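Local coordinates for cell wall surface anchor family protein (Streptococcus agalactiae serogroup V, PDB 3TVY), which serves as the adhesive tip pilin GBS104 of the Group B Streptococcus pilus, probably meeting the host through the magnesium-binding von Willebrand factor A-type domain described here, at residues P10-V15 with N162-L167; G38-K43 with K360-L365; R55-T60 with L108-D113; T177-I182 with I223-G228; I325-D330 with E350-V355. One frame throughout, in Å; residues are numbered along the deposited sequence. Where two conformers were deposited one is given.

Interaction 1: P10-V15 with N162-L167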
# COMPACT_ATOMS: atom_id res chain seq x y z
N PRO A 10 21.35 20.65 8.99
CA PRO A 10 21.51 19.72 7.87
C PRO A 10 20.18 19.00 7.59
O PRO A 10 19.28 18.98 8.44
CB PRO A 10 22.55 18.71 8.37
CG PRO A 10 23.07 19.24 9.68
CD PRO A 10 22.03 20.17 10.21
N LEU A 11 20.05 18.44 6.39
CA LEU A 11 18.83 17.73 6.00
C LEU A 11 19.00 16.22 5.95
O LEU A 11 19.96 15.72 5.37
CB LEU A 11 18.29 18.23 4.66
CG LEU A 11 18.04 19.72 4.41
CD1 LEU A 11 17.45 19.91 3.03
CD2 LEU A 11 17.15 20.32 5.42
N ASP A 12 18.06 15.52 6.58
CA ASP A 12 17.91 14.09 6.44
C ASP A 12 16.64 13.86 5.62
O ASP A 12 15.56 14.25 6.06
CB ASP A 12 17.77 13.45 7.81
CG ASP A 12 19.12 13.23 8.51
OD1 ASP A 12 20.19 13.27 7.86
OD2 ASP A 12 19.10 13.01 9.72
N VAL A 13 16.78 13.26 4.44
CA VAL A 13 15.65 13.16 3.48
C VAL A 13 15.38 11.68 3.15
O VAL A 13 16.29 10.95 2.73
CB VAL A 13 15.93 13.96 2.15
CG1 VAL A 13 14.76 13.91 1.20
CG2 VAL A 13 16.29 15.41 2.44
N VAL A 14 14.13 11.23 3.33
CA VAL A 14 13.71 9.96 2.79
C VAL A 14 12.86 10.23 1.52
O VAL A 14 11.86 10.97 1.59
CB VAL A 14 12.88 9.15 3.81
CG1 VAL A 14 12.36 7.87 3.18
CG2 VAL A 14 13.72 8.81 5.07
N VAL A 15 13.27 9.66 0.38
CA VAL A 15 12.39 9.58 -0.83
C VAL A 15 11.60 8.23 -0.81
O VAL A 15 12.19 7.14 -0.72
CB VAL A 15 13.18 9.73 -2.17
CG1 VAL A 15 12.20 9.72 -3.35
CG2 VAL A 15 13.97 11.04 -2.23
N ASN A 162 16.75 14.88 16.79
CA ASN A 162 16.06 16.11 17.08
C ASN A 162 16.83 17.33 16.55
O ASN A 162 16.23 18.36 16.30
CB ASN A 162 15.82 16.22 18.59
CG ASN A 162 14.51 16.91 18.96
OD1 ASN A 162 13.58 17.01 18.16
ND2 ASN A 162 14.43 17.37 20.20
N ALA A 163 18.14 17.19 16.34
CA ALA A 163 18.97 18.28 15.79
C ALA A 163 19.02 18.41 14.26
O ALA A 163 19.71 19.29 13.72
CB ALA A 163 20.41 18.18 16.35
N ARG A 164 18.31 17.55 13.53
CA ARG A 164 18.44 17.57 12.06
C ARG A 164 17.10 17.91 11.43
O ARG A 164 16.06 17.58 11.99
CB ARG A 164 19.00 16.24 11.56
CG ARG A 164 20.32 15.87 12.27
CD ARG A 164 20.96 14.62 11.74
NE ARG A 164 21.26 14.70 10.31
CZ ARG A 164 22.35 15.26 9.78
NH1 ARG A 164 23.29 15.81 10.54
NH2 ARG A 164 22.50 15.27 8.46
N LYS A 165 17.11 18.61 10.30
CA LYS A 165 15.85 18.91 9.61
C LYS A 165 15.42 17.69 8.80
O LYS A 165 16.20 17.20 7.96
CB LYS A 165 15.96 20.17 8.73
CG LYS A 165 14.63 20.53 8.02
CD LYS A 165 14.18 21.94 8.32
CE LYS A 165 12.67 21.95 8.59
NZ LYS A 165 11.99 23.24 8.25
N LYS A 166 14.20 17.20 9.07
CA LYS A 166 13.70 15.97 8.45
C LYS A 166 12.59 16.17 7.40
O LYS A 166 11.54 16.82 7.66
CB LYS A 166 13.29 14.95 9.51
CG LYS A 166 14.45 14.60 10.48
CD LYS A 166 13.98 13.80 11.69
CE LYS A 166 13.37 14.69 12.77
NZ LYS A 166 14.35 15.62 13.43
N LEU A 167 12.86 15.60 6.22
CA LEU A 167 11.98 15.74 5.04
C LEU A 167 11.62 14.35 4.44
O LEU A 167 12.45 13.43 4.40
CB LEU A 167 12.69 16.54 3.96
CG LEU A 167 12.81 18.07 3.89
CD1 LEU A 167 12.91 18.78 5.19
CD2 LEU A 167 14.02 18.35 3.05

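Interaction 2: G38-K43 with K360-L365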
# COMPACT_ATOMS: atom_id res chain seq x y z
N GLY A 38 11.40 8.01 -11.86
CA GLY A 38 12.75 7.57 -11.48
C GLY A 38 13.83 8.60 -11.72
O GLY A 38 14.70 8.85 -10.87
N GLU A 39 13.79 9.19 -12.91
CA GLU A 39 14.71 10.27 -13.25
C GLU A 39 14.47 11.50 -12.40
O GLU A 39 15.43 12.16 -12.02
CB GLU A 39 14.64 10.58 -14.74
CG GLU A 39 15.23 9.46 -15.56
CD GLU A 39 15.02 9.61 -17.03
OE1 GLU A 39 14.07 10.33 -17.47
OE2 GLU A 39 15.79 8.98 -17.77
N ALA A 40 13.20 11.83 -12.09
CA ALA A 40 12.91 12.97 -11.20
C ALA A 40 13.56 12.74 -9.83
O ALA A 40 14.21 13.65 -9.33
CB ALA A 40 11.42 13.22 -11.05
N VAL A 41 13.37 11.54 -9.25
CA VAL A 41 13.95 11.17 -7.95
C VAL A 41 15.49 11.26 -8.00
O VAL A 41 16.10 11.84 -7.12
CB VAL A 41 13.51 9.77 -7.46
CG1 VAL A 41 14.39 9.34 -6.27
CG2 VAL A 41 12.01 9.77 -7.03
N GLU A 42 16.08 10.73 -9.07
CA GLU A 42 17.52 10.77 -9.27
C GLU A 42 18.07 12.22 -9.25
O GLU A 42 19.02 12.52 -8.52
CB GLU A 42 17.88 10.09 -10.60
CG GLU A 42 19.25 9.40 -10.58
CD GLU A 42 19.64 8.79 -11.92
OE1 GLU A 42 20.77 8.27 -12.01
OE2 GLU A 42 18.83 8.83 -12.89
N LYS A 43 17.44 13.09 -10.03
CA LYS A 43 17.82 14.49 -10.05
C LYS A 43 17.65 15.18 -8.67
O LYS A 43 18.52 15.97 -8.26
CB LYS A 43 17.02 15.21 -11.12
CG LYS A 43 17.57 16.55 -11.45
CD LYS A 43 16.88 17.16 -12.65
CE LYS A 43 17.49 18.54 -12.99
NZ LYS A 43 18.90 18.40 -13.50
N LYS A 360 6.28 16.96 -15.58
CA LYS A 360 6.20 18.01 -14.56
C LYS A 360 6.60 17.50 -13.17
O LYS A 360 6.62 18.29 -12.23
CB LYS A 360 4.79 18.62 -14.52
CG LYS A 360 4.45 19.48 -15.79
CD LYS A 360 3.06 20.15 -15.70
CE LYS A 360 3.12 21.55 -15.01
NZ LYS A 360 1.76 22.14 -14.78
N ILE A 361 6.91 16.19 -13.04
CA ILE A 361 7.19 15.55 -11.73
C ILE A 361 8.41 16.13 -11.05
O ILE A 361 8.35 16.54 -9.88
CB ILE A 361 7.37 14.01 -11.84
CG1 ILE A 361 6.11 13.34 -12.42
CG2 ILE A 361 7.74 13.43 -10.45
CD1 ILE A 361 6.34 11.84 -12.73
N TYR A 362 9.54 16.14 -11.76
CA TYR A 362 10.71 16.81 -11.20
C TYR A 362 10.43 18.27 -10.75
O TYR A 362 10.87 18.67 -9.67
CB TYR A 362 11.96 16.76 -12.10
CG TYR A 362 13.07 17.49 -11.42
CD1 TYR A 362 13.70 16.95 -10.30
CD2 TYR A 362 13.45 18.77 -11.84
CE1 TYR A 362 14.70 17.63 -9.64
CE2 TYR A 362 14.46 19.47 -11.17
CZ TYR A 362 15.07 18.89 -10.08
OH TYR A 362 16.08 19.55 -9.41
N ASP A 363 9.69 19.04 -11.55
CA ASP A 363 9.51 20.45 -11.25
C ASP A 363 8.74 20.63 -9.95
O ASP A 363 8.90 21.64 -9.30
CB ASP A 363 8.74 21.21 -12.33
CG ASP A 363 9.49 21.33 -13.61
OD1 ASP A 363 10.74 21.36 -13.60
OD2 ASP A 363 8.81 21.40 -14.64
N GLU A 364 7.86 19.69 -9.63
CA GLU A 364 7.02 19.81 -8.43
C GLU A 364 7.83 19.42 -7.21
O GLU A 364 7.68 20.05 -6.16
CB GLU A 364 5.74 18.97 -8.54
CG GLU A 364 4.86 19.38 -9.73
CD GLU A 364 4.24 20.78 -9.64
OE1 GLU A 364 4.40 21.52 -8.64
OE2 GLU A 364 3.56 21.13 -10.60
N LEU A 365 8.64 18.37 -7.35
CA LEU A 365 9.65 18.02 -6.33
C LEU A 365 10.62 19.21 -6.05
O LEU A 365 10.92 19.56 -4.89
CB LEU A 365 10.43 16.77 -6.78
CG LEU A 365 9.66 15.43 -6.83
CD1 LEU A 365 10.56 14.31 -7.37
CD2 LEU A 365 9.06 15.03 -5.45

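Interaction 3: R55-T60 with L108-D113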
# COMPACT_ATOMS: atom_id res chain seq x y z
N ARG A 55 21.92 14.09 4.25
CA ARG A 55 21.84 12.65 4.00
C ARG A 55 20.54 12.25 3.28
O ARG A 55 19.51 12.95 3.38
CB ARG A 55 21.99 11.88 5.30
CG ARG A 55 23.25 12.21 6.06
CD ARG A 55 23.46 11.25 7.21
NE ARG A 55 22.43 11.41 8.25
CZ ARG A 55 22.27 10.59 9.26
NH1 ARG A 55 23.09 9.54 9.40
NH2 ARG A 55 21.31 10.80 10.16
N VAL A 56 20.58 11.12 2.57
CA VAL A 56 19.40 10.64 1.82
C VAL A 56 19.18 9.14 2.01
O VAL A 56 20.13 8.39 2.30
CB VAL A 56 19.46 11.01 0.27
CG1 VAL A 56 19.34 12.51 0.05
CG2 VAL A 56 20.73 10.46 -0.40
N ALA A 57 17.93 8.73 1.88
CA ALA A 57 17.54 7.33 1.90
C ALA A 57 16.39 7.14 0.91
O ALA A 57 15.66 8.09 0.60
CB ALA A 57 17.12 6.90 3.27
N LEU A 58 16.23 5.91 0.44
CA LEU A 58 15.25 5.63 -0.62
C LEU A 58 14.41 4.41 -0.25
O LEU A 58 14.94 3.38 0.07
CB LEU A 58 15.98 5.42 -1.96
CG LEU A 58 15.21 4.83 -3.16
CD1 LEU A 58 14.17 5.74 -3.69
CD2 LEU A 58 16.15 4.35 -4.26
N VAL A 59 13.09 4.59 -0.27
CA VAL A 59 12.16 3.51 -0.05
C VAL A 59 11.29 3.38 -1.29
O VAL A 59 10.46 4.23 -1.55
CB VAL A 59 11.23 3.79 1.18
CG1 VAL A 59 10.28 2.61 1.40
CG2 VAL A 59 12.06 4.03 2.47
N THR A 60 11.50 2.32 -2.05
CA THR A 60 10.60 1.95 -3.14
C THR A 60 9.58 0.93 -2.68
O THR A 60 9.92 -0.04 -1.99
CB THR A 60 11.38 1.40 -4.33
OG1 THR A 60 12.29 2.39 -4.82
CG2 THR A 60 10.44 1.03 -5.42
N LEU A 108 18.12 1.76 2.54
CA LEU A 108 17.41 2.02 3.80
C LEU A 108 18.24 2.73 4.88
O LEU A 108 17.79 2.86 6.03
CB LEU A 108 16.78 0.73 4.36
CG LEU A 108 15.80 -0.02 3.44
CD1 LEU A 108 15.28 -1.30 4.12
CD2 LEU A 108 14.62 0.89 2.94
N ASN A 109 19.45 3.17 4.53
CA ASN A 109 20.30 3.89 5.48
C ASN A 109 20.54 5.31 4.98
O ASN A 109 20.91 5.50 3.83
CB ASN A 109 21.63 3.19 5.73
CG ASN A 109 21.47 1.80 6.35
OD1 ASN A 109 20.55 1.54 7.14
ND2 ASN A 109 22.36 0.91 5.98
N LEU A 110 20.28 6.28 5.85
CA LEU A 110 20.61 7.68 5.54
C LEU A 110 22.11 7.81 5.31
O LEU A 110 22.91 7.43 6.17
CB LEU A 110 20.18 8.58 6.70
CG LEU A 110 18.67 8.81 6.86
CD1 LEU A 110 18.37 9.54 8.20
CD2 LEU A 110 18.14 9.60 5.67
N THR A 111 22.49 8.32 4.15
CA THR A 111 23.91 8.39 3.83
C THR A 111 24.26 9.70 3.16
O THR A 111 23.46 10.25 2.39
CB THR A 111 24.37 7.24 2.91
OG1 THR A 111 25.77 7.34 2.72
CG2 THR A 111 23.71 7.34 1.51
N ASN A 112 25.46 10.18 3.45
CA ASN A 112 26.07 11.24 2.65
C ASN A 112 27.45 10.82 2.11
O ASN A 112 28.26 11.67 1.74
CB ASN A 112 26.16 12.54 3.45
CG ASN A 112 27.06 12.43 4.68
OD1 ASN A 112 27.61 11.36 5.01
ND2 ASN A 112 27.19 13.53 5.38
N ASP A 113 27.71 9.52 2.08
CA ASP A 113 28.94 8.98 1.52
C ASP A 113 28.75 8.91 0.01
O ASP A 113 27.80 8.30 -0.46
CB ASP A 113 29.23 7.60 2.12
CG ASP A 113 30.47 6.92 1.52
OD1 ASP A 113 30.35 6.22 0.47
OD2 ASP A 113 31.55 7.04 2.15

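Interaction 4: T177-I182 with I223-G228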
# COMPACT_ATOMS: atom_id res chain seq x y z
N THR A 177 -4.37 0.29 -1.65
CA THR A 177 -5.25 -0.85 -1.89
C THR A 177 -4.94 -1.97 -0.90
O THR A 177 -5.39 -3.12 -1.05
CB THR A 177 -5.13 -1.33 -3.35
OG1 THR A 177 -3.77 -1.67 -3.65
CG2 THR A 177 -5.65 -0.26 -4.32
N MET A 178 -4.17 -1.65 0.13
CA MET A 178 -3.85 -2.60 1.22
C MET A 178 -3.63 -1.73 2.44
O MET A 178 -3.39 -0.53 2.29
CB MET A 178 -2.57 -3.38 0.93
CG MET A 178 -2.66 -4.33 -0.32
SD MET A 178 -1.04 -4.92 -0.82
CE MET A 178 -0.63 -5.99 0.54
N SER A 179 -3.73 -2.33 3.63
CA SER A 179 -3.53 -1.60 4.91
C SER A 179 -3.22 -2.56 6.05
O SER A 179 -3.51 -3.76 5.95
CB SER A 179 -4.77 -0.74 5.24
OG SER A 179 -5.96 -1.51 5.30
N TYR A 180 -2.61 -2.08 7.13
CA TYR A 180 -2.55 -2.93 8.31
C TYR A 180 -3.86 -2.79 9.05
O TYR A 180 -4.50 -1.73 9.02
CB TYR A 180 -1.38 -2.59 9.24
CG TYR A 180 -0.05 -3.11 8.75
CD1 TYR A 180 0.21 -4.49 8.67
CD2 TYR A 180 0.96 -2.21 8.36
CE1 TYR A 180 1.47 -4.96 8.21
CE2 TYR A 180 2.19 -2.67 7.91
CZ TYR A 180 2.45 -4.03 7.84
OH TYR A 180 3.67 -4.45 7.38
N ALA A 181 -4.25 -3.88 9.71
CA ALA A 181 -5.51 -3.95 10.47
C ALA A 181 -5.44 -3.24 11.82
O ALA A 181 -4.51 -3.46 12.59
CB ALA A 181 -5.86 -5.40 10.72
N ILE A 182 -6.46 -2.43 12.11
CA ILE A 182 -6.71 -1.98 13.49
C ILE A 182 -7.08 -3.19 14.38
O ILE A 182 -7.94 -4.02 14.00
CB ILE A 182 -7.80 -0.89 13.52
CG1 ILE A 182 -7.35 0.29 12.64
CG2 ILE A 182 -8.05 -0.44 14.97
CD1 ILE A 182 -8.47 1.26 12.23
N ILE A 223 -1.71 -11.16 7.74
CA ILE A 223 -2.34 -10.17 8.62
C ILE A 223 -2.86 -8.90 7.97
O ILE A 223 -3.65 -8.17 8.56
CB ILE A 223 -1.35 -9.78 9.80
CG1 ILE A 223 -0.17 -8.95 9.29
CG2 ILE A 223 -0.93 -11.02 10.59
CD1 ILE A 223 0.70 -8.40 10.42
N VAL A 224 -2.40 -8.61 6.76
CA VAL A 224 -2.76 -7.35 6.11
C VAL A 224 -4.17 -7.40 5.52
O VAL A 224 -4.68 -8.48 5.18
CB VAL A 224 -1.74 -6.91 5.01
CG1 VAL A 224 -0.36 -6.64 5.63
CG2 VAL A 224 -1.65 -7.93 3.89
N LYS A 225 -4.83 -6.24 5.47
CA LYS A 225 -6.09 -6.11 4.79
C LYS A 225 -5.85 -5.71 3.31
O LYS A 225 -4.96 -4.91 3.01
CB LYS A 225 -6.99 -5.07 5.50
CG LYS A 225 -7.30 -5.40 7.01
CD LYS A 225 -8.34 -6.54 7.17
CE LYS A 225 -8.55 -6.91 8.64
NZ LYS A 225 -9.58 -7.97 8.70
N GLY A 226 -6.64 -6.27 2.39
CA GLY A 226 -6.55 -5.88 0.96
C GLY A 226 -5.52 -6.69 0.17
O GLY A 226 -4.55 -7.21 0.76
N ASP A 227 -5.71 -6.82 -1.14
CA ASP A 227 -4.72 -7.50 -1.98
C ASP A 227 -4.49 -6.73 -3.28
O ASP A 227 -4.00 -7.30 -4.25
CB ASP A 227 -5.18 -8.93 -2.28
CG ASP A 227 -6.49 -8.98 -3.06
OD1 ASP A 227 -7.11 -7.91 -3.25
OD2 ASP A 227 -6.91 -10.10 -3.47
N GLY A 228 -4.84 -5.44 -3.28
CA GLY A 228 -4.73 -4.63 -4.47
C GLY A 228 -6.00 -4.50 -5.30
O GLY A 228 -6.03 -3.79 -6.33
O HOH W 1 -7.65 -4.58 -1.96
O HOH W 2 -2.48 -6.05 9.69

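Interaction 5: I325-D330 with E350-V355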
# COMPACT_ATOMS: atom_id res chain seq x y z
N ILE A 325 0.75 11.30 -9.46
CA ILE A 325 0.80 11.21 -10.91
C ILE A 325 -0.53 10.73 -11.50
O ILE A 325 -0.81 9.51 -11.51
CB ILE A 325 1.96 10.31 -11.42
CG1 ILE A 325 3.25 10.57 -10.64
CG2 ILE A 325 2.14 10.55 -12.93
CD1 ILE A 325 4.30 9.44 -10.77
N GLY A 326 -1.32 11.68 -12.02
CA GLY A 326 -2.64 11.40 -12.58
C GLY A 326 -3.57 10.73 -11.57
O GLY A 326 -4.36 9.85 -11.93
N VAL A 327 -3.44 11.08 -10.30
CA VAL A 327 -4.24 10.44 -9.25
C VAL A 327 -5.71 10.77 -9.49
O VAL A 327 -6.07 11.94 -9.61
CB VAL A 327 -3.84 10.88 -7.80
CG1 VAL A 327 -4.91 10.46 -6.77
CG2 VAL A 327 -2.47 10.34 -7.44
N ASN A 328 -6.52 9.73 -9.56
CA ASN A 328 -7.97 9.91 -9.68
C ASN A 328 -8.78 9.00 -8.75
O ASN A 328 -10.01 9.01 -8.81
CB ASN A 328 -8.43 9.80 -11.15
CG ASN A 328 -8.29 8.39 -11.73
OD1 ASN A 328 -8.02 7.44 -11.00
ND2 ASN A 328 -8.44 8.26 -13.05
N GLY A 329 -8.12 8.21 -7.90
CA GLY A 329 -8.86 7.32 -6.97
C GLY A 329 -9.03 5.87 -7.42
O GLY A 329 -9.43 5.02 -6.63
N ASP A 330 -8.72 5.57 -8.68
CA ASP A 330 -8.80 4.19 -9.15
C ASP A 330 -7.81 3.26 -8.42
O ASP A 330 -6.67 3.63 -8.17
CB ASP A 330 -8.63 4.13 -10.67
CG ASP A 330 -9.81 4.76 -11.39
OD1 ASP A 330 -10.84 4.96 -10.74
OD2 ASP A 330 -9.72 5.07 -12.59
N GLU A 350 -1.30 21.99 1.28
CA GLU A 350 -0.64 22.50 0.08
C GLU A 350 0.60 21.69 -0.32
O GLU A 350 1.19 21.95 -1.34
CB GLU A 350 -0.29 24.01 0.19
CG GLU A 350 0.76 24.36 1.22
CD GLU A 350 0.15 24.77 2.58
OE1 GLU A 350 0.70 25.70 3.22
OE2 GLU A 350 -0.87 24.16 3.01
N ASN A 351 0.99 20.73 0.52
CA ASN A 351 2.16 19.87 0.27
C ASN A 351 1.86 18.66 -0.62
O ASN A 351 2.75 17.83 -0.83
CB ASN A 351 2.80 19.41 1.59
CG ASN A 351 3.68 20.48 2.24
OD1 ASN A 351 3.80 21.59 1.72
ND2 ASN A 351 4.31 20.13 3.37
N TYR A 352 0.63 18.57 -1.14
CA TYR A 352 0.30 17.58 -2.15
C TYR A 352 0.08 18.28 -3.46
O TYR A 352 -0.69 19.23 -3.53
CB TYR A 352 -0.95 16.75 -1.76
CG TYR A 352 -1.54 15.91 -2.90
CD1 TYR A 352 -0.80 14.87 -3.48
CD2 TYR A 352 -2.85 16.15 -3.39
CE1 TYR A 352 -1.35 14.07 -4.52
CE2 TYR A 352 -3.40 15.36 -4.43
CZ TYR A 352 -2.62 14.33 -4.99
OH TYR A 352 -3.11 13.54 -6.00
N THR A 353 0.75 17.83 -4.51
CA THR A 353 0.40 18.28 -5.86
C THR A 353 0.23 17.06 -6.77
O THR A 353 1.09 16.17 -6.80
CB THR A 353 1.48 19.21 -6.50
OG1 THR A 353 1.82 20.26 -5.60
CG2 THR A 353 0.97 19.82 -7.84
N ASN A 354 -0.85 17.07 -7.54
CA ASN A 354 -1.15 16.03 -8.49
C ASN A 354 -0.88 16.55 -9.90
O ASN A 354 -1.46 17.53 -10.28
CB ASN A 354 -2.62 15.69 -8.37
CG ASN A 354 -3.00 14.48 -9.17
OD1 ASN A 354 -2.17 13.61 -9.49
ND2 ASN A 354 -4.28 14.38 -9.46
N VAL A 355 0.02 15.90 -10.65
CA VAL A 355 0.36 16.32 -12.02
C VAL A 355 -0.43 15.50 -13.01
O VAL A 355 -0.82 14.35 -12.72
CB VAL A 355 1.89 16.14 -12.33
CG1 VAL A 355 2.73 16.98 -11.39
CG2 VAL A 355 2.32 14.66 -12.23

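Interaction 1: P10-V15 with N162-L167
Leu11, Asp12 and Val13 pair in parallel with Lys165, Lys166 and Leu167 in the central sheet of the von Willebrand factor A-type domain, where strands 11-18 and 165-172 are neighbours. The backbone bonds alternate across the pair. Lys165 N gives to Pro10 O at 2.9 Å and Asp12 N gives to Lys165 O. Further along, Leu167 N gives to Asp12 O and Val14 N to Leu167 O. One face is mainly apolar. Leu11 CD2 lies 3.5 Å from Lys165 CB, the two side chains running side by side. Leu167 CD2 takes Leu11 CD1 and Val13 CG2, each at 3.8 Å. Helix 33-49 reaches this face, its Ile48 touching Val13.

An ion pair sits at the start of the strands on the Asp12 face. Arg164 bends at chi3 (58°), which turns its guanidinium across the Asp12 side chain. NE approaches Asp12 OD2 to 2.8 Å, but this bond is weak because it is bent. NH2 bonds to Asp12 OD1 at 3.1 Å, arriving from above the carboxylate plane. The carboxylate and guanidinium planes are 35° apart. Pro10 CB lies over one guanidinium face, 3.4 Å from Arg164 NH2. Asp12 has other partners: Arg55 NE pairs with OD1, and Ser160 OG bonds to OD2. Arg164 NH2 also bonds to Asp53 O. The Lys166 chain folds back, and its NZ bonds to Arg164 O and Ser161 O. Two arginines and a hydroxyl therefore share one buried carboxylate, which probably favours its charged form.

Interaction 2: G38-K43 with K360-L365
Ala40 CB fits closely against helix 361-370, and this is the tight part of the contact. It meets Tyr362 N at 3.5 Å, Ile361 CG2 at 3.7 Å and Leu365 CD1 at 3.9 Å. Tyr362 CB also touches it. The small methyl lets the two backbones come near, and the short helical segments pass with their axes 8.9 Å apart at a crossing angle of -34°. No hydrogen bond joins them. The fit is apolar.

The outer side faces solvent and is made by Lys43, which is exposed, and Tyr362. Tyr362 CG stands anti to its backbone N (chi1 179°), which carries the ring along helix 33-49 toward Lys43. The Lys43 chain runs extended as far as CE and crosses the ring at about a right angle. Lys43 CD lies over the ring centre, 3.5 Å from the centroid of Tyr362, in a CH-pi contact. The chain then bends at chi4, and NZ is 5.6 Å from that centroid, so any cation-pi attraction is weak. The ring edge is turned to Ala40, with Tyr362 CD1 3.5 Å from Ala40 O.

Both helices lie on the parallel sheet. Val41 packs on Val15 and Leu17 of strand 11-18. Ile361 packs on Ile325 and Val355, and Leu365 on Val323, so the second helix spans strands 319-325 and 352-355.

Interaction 3: R55-T60 with L108-D113
Val56 O takes two approaches from the other segment. Thr111 N donates to it at 3.0 Å, and the CA-H of Leu110 points at it, with CA 3.4 Å from Val56 O. Thr111 O is held in a similar way. Val56 N donates to it at 3.0 Å, and Arg55 CA lies 3.3 Å from Thr111 O. Val56 and Thr111 thus form an antiparallel hydrogen-bonded pair. In both bonds the donor is tilted from the carbonyl plane.

The pair lies at the edge of the domain's central sheet. Strand 55-61 is the outermost parallel strand on this side, and the short strand 110-111 runs against it in the opposite direction. An antiparallel edge strand of this kind is familiar in von Willebrand factor A domains. The chain turns a corner at Asn109.

Arg55 and Leu110 make the main side-chain contact, crossing at about a right angle. The Arg55 chain bends at chi3 (-68°), and this lays its guanidinium flat against Leu110. Leu110 CB sits over the centre of that group, 3.9 Å from Arg55 CZ. Leu110 CD1 is 3.8 Å from Arg55 NH2. The NH2 group has its own acceptor, Gln159 O. Leu110 CD2 turns the other way and packs on Ala57 CB at 3.8 Å. Farther along, Leu108 CD2 touches Val59 CG2.

Thr111 OG1 accepts from Asp113 N at 3.0 Å, an ST turn, and also bonds to Glu116 OE1. Asp113 caps the start of helix 114-122. Asn112 N is buried by the contact and has no partner in the model.

Interaction 4: T177-I182 with I223-G228
Lys225 bends at chi2 (-75°), and its chain then runs over Ala181, with CE 3.7 Å from Ala181 CB. Thr177 holds OG1 between its backbone N and carbonyl carbon (chi1 57°), which sets OG1 3.2 Å from Gly228 CA. Met178 CG rests on Gly226 O at 3.6 Å. The Tyr180 ring leans obliquely on Ile223.

Between these groups the two irregular segments run antiparallel and form a single bridge. Ser179 N gives to Lys225 O and Lys225 N to Ser179 O, both at 2.9 Å. Gly226 follows at positive phi. With no side chain it can lie close to Thr177 O and Met178 CA. At one end Gly228 N bonds to Thr177 O at 3.3 Å, from above the carbonyl plane. A water also donates to Thr177 O and accepts from Asp227 N. At the other end a second water links Ala181 N to Ile223 O, 2.7 Å from the latter.

Thr177 OG1 bonds to Thr143 N, and Thr143 binds magnesium in another structure of this protein. Backbone bonds and waters thus fix a loop next to the metal site, and Thr177 is placed where it could act as a second-shell residue when Thr143 binds the metal.

Interaction 5: I325-D330 with E350-V355
Val327 meets Tyr352 and Asn354 with every atom of its side chain. CB lies 3.3 Å from Tyr352 OH and 3.6 Å from Asn354 OD1. CG1, anti to the backbone N (chi1 166°), touches Tyr352 OH at 3.6 Å. CG2 touches the same hydroxyl oxygen and also nears Asn354 OD1. The isopropyl group therefore sits at the end of the tyrosine, crossing it obliquely. Ala338 of helix 335-344 also touches Val327.

The Asn354 amide meets the backbone of Val327 with both its ends. Val327 N donates to Asn354 OD1 at 2.9 Å. In return Asn354 ND2 donates to Val327 O at 3.0 Å, in the carbonyl plane and on a lone pair. The two bonds fix the rotation of the amide.

Beside this, strands 319-325 and 352-355 end as parallel neighbours at one side of the central sheet. Gly326 N gives to Val355 O at 2.8 Å. Ile325 CG2 and Val355 CG2 lie side by side, 4.2 Å apart, on the face covered by Ile361. Gly326 then takes positive phi and turns the chain out of the strand.

Ile325 also packs on Asp173, a magnesium ligand, and the Val327 side chain is about 8 Å from the bound ion. Where main-chain pairing stops, the side-chain amide supplies a donor and an acceptor in its place, and the loop leaving the strand end near the metal is held.

Interactions 1, 3 and 5 belong to one parallel sheet. Interaction 1 joins strands 11-18 and 165-172, interaction 3 adds an antiparallel edge beside strand 55-61, and interaction 5 closes the far side at strand 352-355. Interactions 1 and 3 touch, through bonds such as Arg55 N to Leu11 O. Interaction 2 is helix packing on this sheet, without hydrogen bonds, and it meets interaction 5 through Ile361 and Ile325. Interaction 4 stands apart, a buried loop pairing helped by waters. Charge matters most in interaction 1, at the partly exposed sheet end. Interactions 4 and 5 lie nearer the magnesium ion and rely on backbone and amide bonds.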